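Local coordinates for nitrogenase molybdenum-iron protein alpha chain (Clostridium pasteurianum, PDB 5VQ3) that forms part of the nitrogenase complex, which reduces dinitrogen to ammonium, and carries the iron-molybdenum cofactor on which this chemistry depends, at residues L257-C262 with C284-V289; C340-G345 with F461-K466; E274-I279 with I396-D401. All coordinates share one frame; numbering follows the deposited sequence.

Interactions 1 and 2 converge on the iron-molybdenum cofactor from different parts of the fold, their centres 20 Å apart. In interaction 1 Cys262 SG binds FE1 at one end of the cluster, 2.3 Å away. The loops of interaction 2 approach the cluster sulfur S3A and the homocitrate, which chelates molybdenum at the other end. Interaction 3 lies away from the cofactor and its pocket, its centre 22 Å from that of interaction 1 and 35 Å from that of interaction 2. It is still tied to the first contact: helix 263-277 starts just after Cys262 and ends within 274-279, and Ile279 CG2 packs 3.7 Å from Asn258 ND2.

Interaction 1: L257-C262 with C284-V289; sequences LNLVQC and CNFIGV. With ICS (iron-sulfur-molybdenum cluster with interstitial carbon), chain F.
Val260 O accepts a short, nearly straight hydrogen bond from Cys284 N, 2.8 Å long with an angle of 168° at the hydrogen, just where strand 281-283 has passed into the loop 284-289. The two chains are nearest at Gln261 and Cys284, whose CA atoms stand 4.6 Å apart, and Gln261 CA also directs its C-H at Cys284 O. One step further the backbone pairing gives way to a side chain. Gln261 starts with CG anti to its backbone N and then bends at chi2 (66°), which swings the carboxamide across to the loop. There Gln261 OE1 takes the N-H of Phe286, 3.0 Å from Phe286 N; the donor lies in the plane of the carboxamide, on a lone pair. Gln261 OE1 also sits at the edge of the Phe286 ring, 3.4 Å from Phe286 CB. On the other branch Gln261 NE2 meets the end of Ile287 at Ile287 CD1, 3.9 Å away, the two side chains running roughly perpendicular.

On the strand side of this polar centre the contact turns apolar. Leu259 CB lies 3.8 Å from Cys284 CB, and Leu259 CD1 approaches Phe286 CE2 at 4.1 Å. Met299 and Ile292 of helix 289-303 pack on Leu259 and Phe286 respectively, and Lys283 NZ binds Gln261 O.

Cys262 follows directly, turned away from the loop. Its SG binds the cofactor iron FE1 and also caps a backbone N at the start of helix 263-277. The cluster ligand thus stands just past the C-terminal end of strand 257-260, beside a glutamine whose carboxamide oxygen takes over from the main chain as acceptor. In this buried contact two N-H donors of the loop are therefore satisfied by 257-262, one by a main-chain and one by a side-chain oxygen, and the residue next to the metal ligand is held at both its side chain and its carbonyl.

Interaction 2: C340-G345 with F461-K466; sequences CLYVGG and FFAGIK. With HCA (3-hydroxy-3-carboxy-adipic acid), chain E; ICS (iron-sulfur-molybdenum cluster with interstitial carbon), chain F.
The Phe461 ring lies flat against Cys340 CB, which sits over the centre of one face, 3.5 Å from the ring centroid and only 8° off the normal, a clear CH-pi contact. Cys340 SG stands further off and oblique to the same ring, a looser sulfur-aromatic approach. With CG anti to the backbone N (chi1 -162°), Phe461 leans over toward the neighbouring strand, so that Tyr342 CB also reaches its ring edge, 3.9 Å from Phe461 CE1. Met449, Val452 and Leu453 of helix 446-456 also pack against Phe461. Phe462 points to the other face of the sheet, where its CD2 is 4.2 Å from Leu341 CG.

Two backbone hydrogen bonds fix the parallel register: Phe462 N to Cys340 O at 2.9 Å and Tyr342 N to Phe462 O at 2.8 Å. They make strand 460-462 the edge partner of strand 338-343, with Leu341 paired to Phe462. Past the last bridge Ala463 CA still offers its C-H to Tyr342 O, after which the chains diverge, one toward the cluster and the other toward homocitrate.

Gly344 N comes to 3.4 Å from cluster sulfur S3A. The space beside the CA atoms of Gly344 and Gly345 is taken by sulfurs S1B and S1A respectively. On the other branch Ile465 N, at the start of helix 465-473, gives a hydrogen bond to homocitrate O3, 2.8 Å and 164° at the hydrogen. Lys466 NZ, 3.9 Å from homocitrate O4, is hydrogen-bonded to Ala50 O and to Ser50 OG of the beta chain.

Loops leaving the C-terminal ends of adjacent parallel strands, one toward the cluster and one toward its organic ligand, are typical of cofactor sites in Rossmann-like alpha/beta domains such as those of the nitrogenase component 1 family.

Interaction 3: E274-I279 with I396-D401; sequences ETKYGI and ITVTPD
The Lys276 chain slants past the Asp401 carboxylate instead of ending on it. The lysine is extended throughout, with CG anti to the backbone N (chi1 -170°), which lays Lys276 CE 3.9 Å from Asp401 OD2 but leaves Lys276 NZ at 4.8 Å from that oxygen. The opposite charges may attract each other, but NZ and OD2 are not in contact. The main chains are joined as well: Asp401 N donates to Lys276 O at 2.9 Å, giving a carbonyl near the end of helix 263-277 a partner from the loop.

Lys276 CG lies over the centre of one face of the Tyr277 ring. Asp401 OD2 meets the ring obliquely, and the ring and carboxylate planes are 31° apart. A water at the ring edge spans the gap, its oxygen donating to Tyr277 OH at 2.6 Å and to Asp401 OD2 at 3.0 Å.

Toward Thr275 the contact is made by aliphatic carbons, partly against carbonyl oxygens. Val398 points at the helix, and its CG2 lies 3.8 Å from Thr275 CB. Thr275 CG2 in turn comes to 3.5 Å from Val398 O, while Pro400 CG rests 3.7 Å from Thr275 O.

The result is a surface contact in which an irregular loop segment, between helices 372-375 and 411-419, lies along the last residues of helix 263-277. Met194 of helix 182-196 packs on both Lys276 and Tyr277, and Met272, further back on helix 263-277, touches Val398 and Ile396.

Interaction 1: L257-C262 with C284-V289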
loop_
_atom_site.group_PDB
_atom_site.type_symbol
_atom_site.label_atom_id
_atom_site.label_comp_id
_atom_site.label_asym_id
_atom_site.label_seq_id
_atom_site.Cartn_x
_atom_site.Cartn_y
_atom_site.Cartn_z
ATOM N N LEU A 257 1.866 50.875 -8.770
ATOM C CA LEU A 257 3.171 50.397 -9.183
ATOM C C LEU A 257 3.044 48.951 -9.612
ATOM O O LEU A 257 2.403 48.178 -8.908
ATOM C CB LEU A 257 4.168 50.492 -8.037
ATOM C CG LEU A 257 5.624 50.082 -8.277
ATOM C CD1 LEU A 257 6.300 51.007 -9.269
ATOM C CD2 LEU A 257 6.435 50.018 -6.984
ATOM N N ASN A 258 3.627 48.603 -10.766
ATOM C CA ASN A 258 3.680 47.217 -11.231
ATOM C C ASN A 258 5.024 46.614 -10.950
ATOM O O ASN A 258 6.040 47.154 -11.362
ATOM C CB ASN A 258 3.447 47.165 -12.760
ATOM C CG ASN A 258 1.985 47.148 -13.138
ATOM O OD1 ASN A 258 1.155 46.592 -12.436
ATOM N ND2 ASN A 258 1.670 47.731 -14.270
ATOM N N LEU A 259 5.063 45.478 -10.267
ATOM C CA LEU A 259 6.298 44.773 -10.061
ATOM C C LEU A 259 6.343 43.701 -11.133
ATOM O O LEU A 259 5.390 42.991 -11.299
ATOM C CB LEU A 259 6.315 44.106 -8.706
ATOM C CG LEU A 259 6.096 44.974 -7.468
ATOM C CD1 LEU A 259 6.256 44.091 -6.228
ATOM C CD2 LEU A 259 7.068 46.119 -7.457
ATOM N N VAL A 260 7.459 43.564 -11.817
ATOM C CA VAL A 260 7.571 42.635 -12.922
ATOM C C VAL A 260 8.544 41.549 -12.510
ATOM O O VAL A 260 9.768 41.742 -12.488
ATOM C CB VAL A 260 8.030 43.346 -14.218
ATOM C CG1 VAL A 260 8.319 42.338 -15.308
ATOM C CG2 VAL A 260 7.000 44.341 -14.650
ATOM N N GLN A 261 7.989 40.389 -12.129
ATOM C CA GLN A 261 8.804 39.261 -11.756
ATOM C C GLN A 261 9.367 38.592 -13.027
ATOM O O GLN A 261 10.585 38.593 -13.240
ATOM C CB GLN A 261 7.984 38.273 -10.884
ATOM C CG GLN A 261 8.725 37.000 -10.520
ATOM C CD GLN A 261 9.926 37.163 -9.617
ATOM O OE1 GLN A 261 9.876 37.854 -8.604
ATOM N NE2 GLN A 261 11.015 36.510 -9.979
ATOM N N CYS A 262 8.503 38.004 -13.847
ATOM C CA CYS A 262 8.967 37.414 -15.121
ATOM C C CYS A 262 8.876 38.434 -16.233
ATOM O O CYS A 262 7.785 38.713 -16.758
ATOM C CB CYS A 262 8.132 36.197 -15.530
ATOM S SG CYS A 262 8.733 35.590 -17.118
ATOM N N CYS A 284 11.109 43.067 -10.395
ATOM C CA CYS A 284 10.844 42.385 -9.119
ATOM C C CYS A 284 11.738 41.151 -9.134
ATOM O O CYS A 284 11.656 40.353 -10.067
ATOM C CB CYS A 284 9.380 41.879 -9.124
ATOM S SG CYS A 284 8.934 40.881 -7.751
ATOM N N ASN A 285 12.562 40.955 -8.127
ATOM C CA ASN A 285 13.402 39.766 -8.078
ATOM C C ASN A 285 13.162 39.038 -6.734
ATOM O O ASN A 285 13.968 39.169 -5.834
ATOM C CB ASN A 285 14.886 40.180 -8.269
ATOM C CG ASN A 285 15.161 40.930 -9.612
ATOM O OD1 ASN A 285 15.513 42.141 -9.653
ATOM N ND2 ASN A 285 15.041 40.200 -10.711
ATOM N N PHE A 286 12.067 38.275 -6.595
ATOM C CA PHE A 286 11.632 37.748 -5.282
ATOM C C PHE A 286 12.226 36.378 -4.897
ATOM O O PHE A 286 11.691 35.690 -4.019
ATOM C CB PHE A 286 10.119 37.628 -5.177
ATOM C CG PHE A 286 9.436 38.818 -4.560
ATOM C CD1 PHE A 286 9.717 39.213 -3.271
ATOM C CD2 PHE A 286 8.456 39.506 -5.281
ATOM C CE1 PHE A 286 9.078 40.297 -2.707
ATOM C CE2 PHE A 286 7.806 40.597 -4.729
ATOM C CZ PHE A 286 8.125 40.992 -3.434
ATOM N N ILE A 287 13.331 36.011 -5.524
ATOM C CA ILE A 287 14.036 34.754 -5.271
ATOM C C ILE A 287 15.408 35.079 -4.714
ATOM O O ILE A 287 16.183 35.810 -5.347
ATOM C CB ILE A 287 14.147 33.938 -6.566
ATOM C CG1 ILE A 287 12.730 33.532 -7.024
ATOM C CG2 ILE A 287 15.021 32.719 -6.327
ATOM C CD1 ILE A 287 12.589 33.205 -8.496
ATOM N N GLY A 288 15.701 34.574 -3.512
ATOM C CA GLY A 288 17.000 34.818 -2.876
ATOM C C GLY A 288 16.929 36.040 -1.956
ATOM O O GLY A 288 16.224 37.024 -2.225
ATOM N N VAL A 289 17.673 35.999 -0.867
ATOM C CA VAL A 289 17.652 37.161 0.069
ATOM C C VAL A 289 18.015 38.485 -0.603
ATOM O O VAL A 289 17.274 39.477 -0.469
ATOM C CB VAL A 289 18.538 36.917 1.305
ATOM C CG1 VAL A 289 18.495 38.142 2.226
ATOM C CG2 VAL A 289 18.078 35.684 2.031
HETATM FE FE1 ICS F . 8.457 33.317 -17.051
HETATM MO MO1 ICS F . 8.454 26.327 -16.944
HETATM FE FE2 ICS F . 7.888 31.102 -18.445
HETATM FE FE3 ICS F . 7.436 31.144 -15.815
HETATM FE FE4 ICS F . 9.942 31.146 -16.763
HETATM FE FE5 ICS F . 9.917 28.560 -16.750
HETATM FE FE6 ICS F . 7.883 28.524 -18.393
HETATM FE FE7 ICS F . 7.485 28.549 -15.825
HETATM C CX ICS F . 8.485 29.860 -16.974
HETATM S S1A ICS F . 9.745 32.382 -18.676
HETATM S S1B ICS F . 9.737 27.347 -18.646
HETATM S S2A ICS F . 6.407 32.425 -17.435
HETATM S S2B ICS F . 7.190 29.736 -20.071
HETATM S S3A ICS F . 11.692 29.871 -16.445
HETATM S S3B ICS F . 6.349 27.354 -17.329
HETATM S S4A ICS F . 9.136 32.412 -15.042
HETATM S S4B ICS F . 9.185 27.385 -14.976
HETATM S S5A ICS F . 6.312 29.795 -14.435
#

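Interaction 2: C340-G345 with F461-K466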
loop_
_atom_site.group_PDB
_atom_site.type_symbol
_atom_site.label_atom_id
_atom_site.label_comp_id
_atom_site.label_asym_id
_atom_site.label_seq_id
_atom_site.Cartn_x
_atom_site.Cartn_y
_atom_site.Cartn_z
ATOM N N CYS A 340 25.401 24.223 -12.625
ATOM C CA CYS A 340 24.901 24.771 -13.872
ATOM C C CYS A 340 23.362 24.905 -13.780
ATOM O O CYS A 340 22.706 24.227 -12.993
ATOM C CB CYS A 340 25.254 23.868 -15.024
ATOM S SG CYS A 340 27.034 23.787 -15.214
ATOM N N LEU A 341 22.814 25.826 -14.523
ATOM C CA LEU A 341 21.360 26.042 -14.499
ATOM C C LEU A 341 20.786 26.109 -15.902
ATOM O O LEU A 341 21.356 26.756 -16.753
ATOM C CB LEU A 341 21.010 27.377 -13.869
ATOM C CG LEU A 341 21.345 27.557 -12.415
ATOM C CD1 LEU A 341 22.781 28.047 -12.333
ATOM C CD2 LEU A 341 20.359 28.556 -11.826
ATOM N N TYR A 342 19.607 25.513 -16.105
ATOM C CA TYR A 342 18.944 25.535 -17.404
ATOM C C TYR A 342 17.482 25.800 -17.143
ATOM O O TYR A 342 16.798 24.936 -16.603
ATOM C CB TYR A 342 19.128 24.169 -18.035
ATOM C CG TYR A 342 18.513 23.896 -19.416
ATOM C CD1 TYR A 342 18.210 24.905 -20.299
ATOM C CD2 TYR A 342 18.290 22.586 -19.825
ATOM C CE1 TYR A 342 17.670 24.621 -21.560
ATOM C CE2 TYR A 342 17.774 22.289 -21.070
ATOM C CZ TYR A 342 17.459 23.307 -21.933
ATOM O OH TYR A 342 16.952 22.969 -23.184
ATOM N N VAL A 343 17.002 26.995 -17.458
ATOM C CA VAL A 343 15.587 27.246 -17.328
ATOM C C VAL A 343 14.957 27.704 -18.620
ATOM O O VAL A 343 15.587 27.670 -19.691
ATOM C CB VAL A 343 15.305 28.272 -16.264
ATOM C CG1 VAL A 343 16.013 27.866 -14.964
ATOM C CG2 VAL A 343 15.694 29.636 -16.774
ATOM N N GLY A 344 13.714 28.151 -18.509
ATOM C CA GLY A 344 12.976 28.565 -19.663
ATOM C C GLY A 344 13.369 29.918 -20.182
ATOM O O GLY A 344 14.060 30.035 -21.202
ATOM N N GLY A 345 12.881 30.952 -19.498
ATOM C CA GLY A 345 13.071 32.290 -19.966
ATOM C C GLY A 345 13.390 33.321 -18.923
ATOM O O GLY A 345 13.540 34.491 -19.266
ATOM N N PHE A 461 23.155 20.210 -11.426
ATOM C CA PHE A 461 22.758 20.843 -12.689
ATOM C C PHE A 461 21.252 20.968 -12.621
ATOM O O PHE A 461 20.564 19.944 -12.717
ATOM C CB PHE A 461 23.213 19.982 -13.883
ATOM C CG PHE A 461 23.249 20.706 -15.192
ATOM C CD1 PHE A 461 22.194 21.513 -15.623
ATOM C CD2 PHE A 461 24.328 20.548 -16.034
ATOM C CE1 PHE A 461 22.233 22.159 -16.852
ATOM C CE2 PHE A 461 24.351 21.174 -17.277
ATOM C CZ PHE A 461 23.331 22.005 -17.681
ATOM N N PHE A 462 20.771 22.188 -12.386
ATOM C CA PHE A 462 19.356 22.490 -12.260
ATOM C C PHE A 462 18.683 22.564 -13.619
ATOM O O PHE A 462 19.205 23.192 -14.532
ATOM C CB PHE A 462 19.145 23.794 -11.521
ATOM C CG PHE A 462 19.706 23.803 -10.120
ATOM C CD1 PHE A 462 18.930 23.440 -9.031
ATOM C CD2 PHE A 462 20.998 24.223 -9.874
ATOM C CE1 PHE A 462 19.432 23.468 -7.734
ATOM C CE2 PHE A 462 21.486 24.287 -8.589
ATOM C CZ PHE A 462 20.735 23.878 -7.511
ATOM N N ALA A 463 17.504 21.958 -13.767
ATOM C CA ALA A 463 16.868 21.951 -15.044
ATOM C C ALA A 463 15.357 21.651 -14.914
ATOM O O ALA A 463 14.709 22.180 -14.035
ATOM C CB ALA A 463 17.573 20.945 -15.953
ATOM N N GLY A 464 14.832 20.842 -15.815
ATOM C CA GLY A 464 13.419 20.467 -15.804
ATOM C C GLY A 464 13.299 18.948 -15.834
ATOM O O GLY A 464 14.273 18.224 -15.607
ATOM N N ILE A 465 12.077 18.469 -16.035
ATOM C CA ILE A 465 11.749 17.063 -15.911
ATOM C C ILE A 465 12.391 16.195 -17.028
ATOM O O ILE A 465 12.747 15.064 -16.785
ATOM C CB ILE A 465 10.194 16.900 -15.872
ATOM C CG1 ILE A 465 9.787 15.483 -15.512
ATOM C CG2 ILE A 465 9.555 17.316 -17.200
ATOM C CD1 ILE A 465 10.243 15.053 -14.146
ATOM N N LYS A 466 12.595 16.760 -18.217
ATOM C CA LYS A 466 13.116 16.001 -19.346
ATOM C C LYS A 466 14.610 15.728 -19.119
ATOM O O LYS A 466 15.140 14.685 -19.547
ATOM C CB LYS A 466 12.854 16.700 -20.674
ATOM C CG LYS A 466 11.381 16.809 -21.018
ATOM C CD LYS A 466 11.068 17.278 -22.449
ATOM C CE LYS A 466 11.654 18.623 -22.792
ATOM N NZ LYS A 466 11.218 19.787 -21.982
HETATM C C1 HCA E . 5.997 24.395 -20.284
HETATM C C2 HCA E . 5.680 24.096 -18.829
HETATM C C3 HCA E . 6.962 23.836 -18.016
HETATM C C4 HCA E . 7.552 22.429 -18.193
HETATM C C5 HCA E . 8.553 22.128 -17.054
HETATM C C6 HCA E . 9.614 21.063 -17.260
HETATM C C7 HCA E . 6.621 24.002 -16.545
HETATM O O1 HCA E . 5.119 24.135 -21.150
HETATM O O2 HCA E . 7.114 24.848 -20.556
HETATM O O3 HCA E . 9.994 20.400 -16.240
HETATM O O4 HCA E . 10.136 20.895 -18.399
HETATM O O5 HCA E . 5.696 23.308 -16.052
HETATM O O6 HCA E . 7.272 24.821 -15.834
HETATM O O7 HCA E . 7.962 24.823 -18.373
HETATM FE FE1 ICS F . 8.457 33.317 -17.051
HETATM MO MO1 ICS F . 8.454 26.327 -16.944
HETATM FE FE2 ICS F . 7.888 31.102 -18.445
HETATM FE FE3 ICS F . 7.436 31.144 -15.815
HETATM FE FE4 ICS F . 9.942 31.146 -16.763
HETATM FE FE5 ICS F . 9.917 28.560 -16.750
HETATM FE FE6 ICS F . 7.883 28.524 -18.393
HETATM FE FE7 ICS F . 7.485 28.549 -15.825
HETATM C CX ICS F . 8.485 29.860 -16.974
HETATM S S1A ICS F . 9.745 32.382 -18.676
HETATM S S1B ICS F . 9.737 27.347 -18.646
HETATM S S2A ICS F . 6.407 32.425 -17.435
HETATM S S2B ICS F . 7.190 29.736 -20.071
HETATM S S3A ICS F . 11.692 29.871 -16.445
HETATM S S3B ICS F . 6.349 27.354 -17.329
HETATM S S4A ICS F . 9.136 32.412 -15.042
HETATM S S4B ICS F . 9.185 27.385 -14.976
HETATM S S5A ICS F . 6.312 29.795 -14.435
#

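Interaction 3: E274-I279 with I396-D401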
loop_
_atom_site.group_PDB
_atom_site.type_symbol
_atom_site.label_atom_id
_atom_site.label_comp_id
_atom_site.label_asym_id
_atom_site.label_seq_id
_atom_site.Cartn_x
_atom_site.Cartn_y
_atom_site.Cartn_z
ATOM N N GLU A 274 1.791 51.093 -18.680
ATOM C CA GLU A 274 2.461 52.390 -18.524
ATOM C C GLU A 274 2.029 53.421 -19.573
ATOM O O GLU A 274 1.745 54.566 -19.226
ATOM C CB GLU A 274 3.975 52.288 -18.550
ATOM C CG GLU A 274 4.546 53.690 -18.312
ATOM C CD GLU A 274 5.973 53.739 -17.815
ATOM O OE1 GLU A 274 6.618 52.673 -17.700
ATOM O OE2 GLU A 274 6.438 54.878 -17.534
ATOM N N THR A 275 1.960 53.020 -20.835
ATOM C CA THR A 275 1.475 53.912 -21.903
ATOM C C THR A 275 0.036 54.282 -21.682
ATOM O O THR A 275 -0.343 55.469 -21.795
ATOM C CB THR A 275 1.600 53.236 -23.283
ATOM O OG1 THR A 275 2.968 52.934 -23.496
ATOM C CG2 THR A 275 1.107 54.132 -24.420
ATOM N N LYS A 276 -0.793 53.288 -21.359
ATOM C CA LYS A 276 -2.238 53.546 -21.277
ATOM C C LYS A 276 -2.723 54.202 -19.997
ATOM O O LYS A 276 -3.679 54.976 -20.039
ATOM C CB LYS A 276 -3.035 52.248 -21.499
ATOM C CG LYS A 276 -4.522 52.409 -21.677
ATOM C CD LYS A 276 -5.208 51.090 -22.042
ATOM C CE LYS A 276 -6.724 51.250 -22.175
ATOM N NZ LYS A 276 -7.351 50.017 -22.704
ATOM N N TYR A 277 -2.161 53.816 -18.848
ATOM C CA TYR A 277 -2.695 54.242 -17.550
ATOM C C TYR A 277 -1.693 55.105 -16.793
ATOM O O TYR A 277 -2.075 55.784 -15.853
ATOM C CB TYR A 277 -3.096 53.053 -16.658
ATOM C CG TYR A 277 -4.153 52.196 -17.268
ATOM C CD1 TYR A 277 -5.443 52.684 -17.447
ATOM C CD2 TYR A 277 -3.872 50.903 -17.707
ATOM C CE1 TYR A 277 -6.423 51.914 -18.047
ATOM C CE2 TYR A 277 -4.858 50.127 -18.305
ATOM C CZ TYR A 277 -6.119 50.626 -18.458
ATOM O OH TYR A 277 -7.085 49.862 -19.065
ATOM N N GLY A 278 -0.417 54.998 -17.161
ATOM C CA GLY A 278 0.664 55.793 -16.551
ATOM C C GLY A 278 1.272 55.110 -15.352
ATOM O O GLY A 278 1.958 55.724 -14.536
ATOM N N ILE A 279 1.002 53.821 -15.220
ATOM C CA ILE A 279 1.458 53.086 -14.062
ATOM C C ILE A 279 2.836 52.625 -14.377
ATOM O O ILE A 279 3.049 51.899 -15.360
ATOM C CB ILE A 279 0.594 51.859 -13.779
ATOM C CG1 ILE A 279 -0.810 52.271 -13.386
ATOM C CG2 ILE A 279 1.192 51.036 -12.649
ATOM C CD1 ILE A 279 -1.783 51.135 -13.529
ATOM N N ILE A 396 0.436 45.022 -30.692
ATOM C CA ILE A 396 -0.682 45.851 -30.280
ATOM C C ILE A 396 -0.118 47.216 -29.861
ATOM O O ILE A 396 0.937 47.307 -29.256
ATOM C CB ILE A 396 -1.518 45.187 -29.138
ATOM C CG1 ILE A 396 -2.304 43.977 -29.673
ATOM C CG2 ILE A 396 -2.491 46.170 -28.499
ATOM C CD1 ILE A 396 -3.259 44.282 -30.811
ATOM N N THR A 397 -0.829 48.275 -30.204
ATOM C CA THR A 397 -0.424 49.629 -29.808
ATOM C C THR A 397 -1.559 50.189 -28.947
ATOM O O THR A 397 -2.734 50.041 -29.292
ATOM C CB THR A 397 -0.078 50.525 -31.043
ATOM O OG1 THR A 397 0.258 51.842 -30.603
ATOM C CG2 THR A 397 -1.239 50.612 -32.047
ATOM N N VAL A 398 -1.226 50.758 -27.789
ATOM C CA VAL A 398 -2.248 51.387 -26.963
ATOM C C VAL A 398 -1.957 52.887 -26.906
ATOM O O VAL A 398 -0.843 53.299 -27.192
ATOM C CB VAL A 398 -2.288 50.822 -25.523
ATOM C CG1 VAL A 398 -2.870 49.413 -25.500
ATOM C CG2 VAL A 398 -0.911 50.861 -24.892
ATOM N N THR A 399 -2.946 53.686 -26.537
ATOM C CA THR A 399 -2.706 55.121 -26.310
ATOM C C THR A 399 -3.272 55.504 -24.948
ATOM O O THR A 399 -4.092 54.763 -24.392
ATOM C CB THR A 399 -3.335 55.974 -27.440
ATOM O OG1 THR A 399 -4.749 55.752 -27.479
ATOM C CG2 THR A 399 -2.723 55.597 -28.822
ATOM N N PRO A 400 -2.830 56.650 -24.386
ATOM C CA PRO A 400 -3.362 57.020 -23.074
ATOM C C PRO A 400 -4.897 56.960 -23.012
ATOM O O PRO A 400 -5.581 57.451 -23.907
ATOM C CB PRO A 400 -2.840 58.453 -22.889
ATOM C CG PRO A 400 -1.532 58.456 -23.604
ATOM C CD PRO A 400 -1.727 57.541 -24.802
ATOM N N ASP A 401 -5.433 56.320 -21.978
ATOM C CA ASP A 401 -6.859 56.385 -21.707
ATOM C C ASP A 401 -7.139 57.796 -21.123
ATOM O O ASP A 401 -6.720 58.101 -20.003
ATOM C CB ASP A 401 -7.225 55.277 -20.719
ATOM C CG ASP A 401 -8.726 55.051 -20.590
ATOM O OD1 ASP A 401 -9.495 56.039 -20.556
ATOM O OD2 ASP A 401 -9.127 53.862 -20.493
HETATM O O HOH W 1 -9.342 51.056 -19.543
#